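Local atomic coordinates of putative thiosugar synthase (Amycolatopsis orientalis, PDB entry 4N6F), a protein that probably makes a 2-thiosugar phosphate, taking sulphur from a sulphur-carrier protein, on a TIM barrel related to the thiazole synthase ThiG. Residues Ala160-Ala165 / Val192-Ile197. Sequence-based numbering, arbitrary orientation.
Sequences ALRVMA and VVEGGI. With F6R (fructose -6-phosphate), chain F.
Strands 161-164 and 191-194 run side by side as parallel neighbours in the TIM barrel, with axes 4.6 Å apart at closest approach and Arg162, Val163 and Met164 opposite Val192, Val193 and Glu194. Val192 N gives a nearly straight bond to Leu161 O, and at the other end Ala165 N, just past its strand, reaches Glu194 O at 2.9 Å. Helix 177-186 links the two strands in a beta-alpha-beta crossover.

Arg162, Met164, Val192 and Glu194 share the barrel-interior face. Glu194 stands fully extended, CG anti to the backbone N (chi1 178°), whereas the Arg162 chain bends at chi2 and chi3 and presents the edge of its guanidinium to the carboxylate. The grip is side-on and two-pronged: NE of Arg162 meets OE2 of Glu194 at 2.6 Å, and NH1 of Arg162 meets OE1 of Glu194 at 2.8 Å. Both oxygens are approached on their syn sides, although the two flat groups are turned 33° from coplanar. The CG of Arg162 rests alongside CB of Val192 at 3.9 Å. Val193 faces the other way, and its CG1 meets Ala165 CB, beyond the end of the neighbouring strand, at 3.7 Å.

Fructose 6-phosphate lies over the strand ends: its O4 donates to Glu194 OE1 at 2.5 Å, and Gly196 N binds phosphate oxygen O3P at 2.9 Å. Asp112 forms a second salt bridge with NH1 of Arg162, and Leu140 O accepts a bond from NH2.

Glu194 OE1 thus serves both arginine and sugar, while Arg162, tied to two carboxylates and a backbone carbonyl, probably fixes the rotation of the Glu194 carboxylate and so helps to hold OE1 where it accepts the O4 hydroxyl.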
ATOM      1  N   ALA A 160      -9.673 -22.245  -2.173  1.00 21.72           N
ATOM      2  CA  ALA A 160      -9.157 -20.940  -2.560  1.00 21.24           C
ATOM      3  C   ALA A 160      -8.114 -21.164  -3.646  1.00 22.02           C
ATOM      4  O   ALA A 160      -7.615 -22.280  -3.811  1.00 22.39           O
ATOM      5  CB  ALA A 160      -8.529 -20.236  -1.369  1.00 21.19           C
ATOM      6  N   LEU A 161      -7.811 -20.103  -4.385  1.00 22.73           N
ATOM      7  CA  LEU A 161      -6.871 -20.148  -5.498  1.00 24.67           C
ATOM      8  C   LEU A 161      -5.705 -19.244  -5.219  1.00 23.77           C
ATOM      9  O   LEU A 161      -5.893 -18.065  -4.959  1.00 24.68           O
ATOM     10  CB  LEU A 161      -7.531 -19.613  -6.770  1.00 27.10           C
ATOM     11  CG  LEU A 161      -7.830 -20.561  -7.906  1.00 30.11           C
ATOM     12  CD1 LEU A 161      -8.267 -19.742  -9.110  1.00 29.67           C
ATOM     13  CD2 LEU A 161      -6.601 -21.400  -8.248  1.00 31.99           C
ATOM     14  N   ARG A 162      -4.504 -19.780  -5.295  1.00 23.40           N
ATOM     15  CA  ARG A 162      -3.313 -18.950  -5.268  1.00 23.46           C
ATOM     16  C   ARG A 162      -2.940 -18.682  -6.721  1.00 23.98           C
ATOM     17  O   ARG A 162      -2.876 -19.613  -7.538  1.00 23.26           O
ATOM     18  CB  ARG A 162      -2.186 -19.639  -4.496  1.00 23.00           C
ATOM     19  CG  ARG A 162      -2.523 -19.902  -3.027  1.00 23.42           C
ATOM     20  CD  ARG A 162      -1.886 -21.186  -2.494  1.00 23.47           C
ATOM     21  NE  ARG A 162      -0.447 -21.190  -2.734  1.00 24.17           N
ATOM     22  CZ  ARG A 162       0.273 -22.239  -3.141  1.00 24.15           C
ATOM     23  NH1 ARG A 162       1.576 -22.084  -3.353  1.00 24.66           N
ATOM     24  NH2 ARG A 162      -0.278 -23.426  -3.353  1.00 24.06           N
ATOM     25  N   VAL A 163      -2.724 -17.408  -7.044  1.00 24.30           N
ATOM     26  CA  VAL A 163      -2.512 -16.971  -8.426  1.00 25.24           C
ATOM     27  C   VAL A 163      -1.185 -16.209  -8.525  1.00 24.78           C
ATOM     28  O   VAL A 163      -0.911 -15.330  -7.718  1.00 23.90           O
ATOM     29  CB  VAL A 163      -3.694 -16.084  -8.894  1.00 26.39           C
ATOM     30  CG1 VAL A 163      -3.436 -15.505 -10.270  1.00 26.90           C
ATOM     31  CG2 VAL A 163      -4.982 -16.898  -8.910  1.00 26.23           C
ATOM     32  N   MET A 164      -0.361 -16.561  -9.511  1.00 25.26           N
ATOM     33  CA  MET A 164       0.996 -16.030  -9.600  1.00 25.42           C
ATOM     34  C   MET A 164       0.982 -14.596 -10.080  1.00 24.92           C
ATOM     35  O   MET A 164       0.403 -14.295 -11.115  1.00 25.13           O
ATOM     36  CB  MET A 164       1.868 -16.879 -10.520  1.00 27.87           C
ATOM     37  CG  MET A 164       3.253 -16.291 -10.783  1.00 30.14           C
ATOM     38  SD  MET A 164       4.431 -17.467 -11.488  1.00 31.04           S
ATOM     39  CE  MET A 164       5.304 -17.979 -10.021  1.00 30.14           C
ATOM     40  N   ALA A 165       1.612 -13.721  -9.303  1.00 23.70           N
ATOM     41  CA  ALA A 165       1.752 -12.314  -9.649  1.00 24.46           C
ATOM     42  C   ALA A 165       2.939 -12.087 -10.588  1.00 25.88           C
ATOM     43  O   ALA A 165       2.826 -11.378 -11.577  1.00 27.22           O
ATOM     44  CB  ALA A 165       1.925 -11.487  -8.379  1.00 24.15           C
ATOM     45  N   VAL A 192      -5.778 -15.740  -3.526  1.00 21.24           N
ATOM     46  CA  VAL A 192      -4.570 -15.334  -2.821  1.00 20.59           C
ATOM     47  C   VAL A 192      -3.527 -14.993  -3.887  1.00 20.63           C
ATOM     48  O   VAL A 192      -3.195 -15.835  -4.732  1.00 20.02           O
ATOM     49  CB  VAL A 192      -4.015 -16.473  -1.920  1.00 20.05           C
ATOM     50  CG1 VAL A 192      -2.714 -16.062  -1.240  1.00 20.00           C
ATOM     51  CG2 VAL A 192      -5.034 -16.908  -0.870  1.00 19.86           C
ATOM     52  N   VAL A 193      -3.022 -13.767  -3.865  1.00 21.05           N
ATOM     53  CA  VAL A 193      -1.956 -13.370  -4.792  1.00 21.90           C
ATOM     54  C   VAL A 193      -0.601 -13.812  -4.222  1.00 22.90           C
ATOM     55  O   VAL A 193      -0.330 -13.650  -3.028  1.00 21.63           O
ATOM     56  CB  VAL A 193      -1.986 -11.853  -5.090  1.00 22.31           C
ATOM     57  CG1 VAL A 193      -0.778 -11.418  -5.906  1.00 22.54           C
ATOM     58  CG2 VAL A 193      -3.254 -11.512  -5.857  1.00 22.78           C
ATOM     59  N   GLU A 194       0.237 -14.395  -5.082  1.00 24.16           N
ATOM     60  CA  GLU A 194       1.459 -15.050  -4.631  1.00 25.29           C
ATOM     61  C   GLU A 194       2.504 -15.106  -5.742  1.00 25.43           C
ATOM     62  O   GLU A 194       2.174 -15.266  -6.918  1.00 24.55           O
ATOM     63  CB  GLU A 194       1.118 -16.462  -4.144  1.00 27.32           C
ATOM     64  CG  GLU A 194       2.296 -17.320  -3.683  1.00 28.74           C
ATOM     65  CD  GLU A 194       1.851 -18.663  -3.125  1.00 31.01           C
ATOM     66  OE1 GLU A 194       2.699 -19.584  -3.018  1.00 30.47           O
ATOM     67  OE2 GLU A 194       0.639 -18.815  -2.802  1.00 31.47           O
ATOM     68  N   GLY A 195       3.771 -14.980  -5.352  1.00 25.56           N
ATOM     69  CA  GLY A 195       4.883 -15.099  -6.279  1.00 25.08           C
ATOM     70  C   GLY A 195       5.404 -13.748  -6.723  1.00 25.26           C
ATOM     71  O   GLY A 195       4.702 -12.975  -7.382  1.00 24.20           O
ATOM     72  N   GLY A 196       6.650 -13.461  -6.362  1.00 25.10           N
ATOM     73  CA  GLY A 196       7.312 -12.252  -6.827  1.00 25.79           C
ATOM     74  C   GLY A 196       6.939 -10.990  -6.067  1.00 25.71           C
ATOM     75  O   GLY A 196       7.321  -9.898  -6.471  1.00 24.55           O
ATOM     76  N   ILE A 197       6.198 -11.136  -4.969  1.00 26.11           N
ATOM     77  CA  ILE A 197       5.908 -10.008  -4.105  1.00 26.75           C
ATOM     78  C   ILE A 197       7.225  -9.543  -3.478  1.00 27.76           C
ATOM     79  O   ILE A 197       8.001 -10.340  -2.939  1.00 28.74           O
ATOM     80  CB  ILE A 197       4.901 -10.346  -2.986  1.00 26.63           C
ATOM     81  CG1 ILE A 197       3.556 -10.796  -3.568  1.00 27.57           C
ATOM     82  CG2 ILE A 197       4.697  -9.139  -2.077  1.00 26.90           C
ATOM     83  CD1 ILE A 197       2.856  -9.749  -4.404  1.00 27.71           C
TER
HETATM   84  C1  F6R F 304       4.483 -22.479  -1.814  1.00 34.09           C
HETATM   85  C2  F6R F 304       5.540 -21.591  -1.220  1.00 36.57           C
HETATM   86  C3  F6R F 304       6.560 -20.869  -2.066  1.00 35.05           C
HETATM   87  C4  F6R F 304       5.876 -19.664  -2.714  1.00 32.46           C
HETATM   88  C5  F6R F 304       6.896 -18.661  -3.258  1.00 30.85           C
HETATM   89  C6  F6R F 304       6.288 -17.279  -3.392  1.00 29.00           C
HETATM   90  O2  F6R F 304       5.557 -21.389  -0.004  1.00 41.14           O
HETATM   91  O3  F6R F 304       7.176 -21.683  -3.070  1.00 32.63           O
HETATM   92  O4  F6R F 304       5.047 -20.114  -3.797  1.00 32.15           O
HETATM   93  O5  F6R F 304       8.038 -18.564  -2.410  1.00 28.86           O
HETATM   94  O6  F6R F 304       7.230 -16.439  -4.050  1.00 28.59           O
HETATM   95  P   F6R F 304       8.152 -15.388  -3.285  1.00 27.31           P
HETATM   96  O1P F6R F 304       9.206 -16.250  -2.655  1.00 25.96           O
HETATM   97  O2P F6R F 304       7.281 -14.679  -2.284  1.00 29.47           O
HETATM   98  O3P F6R F 304       8.573 -14.492  -4.415  1.00 26.98           O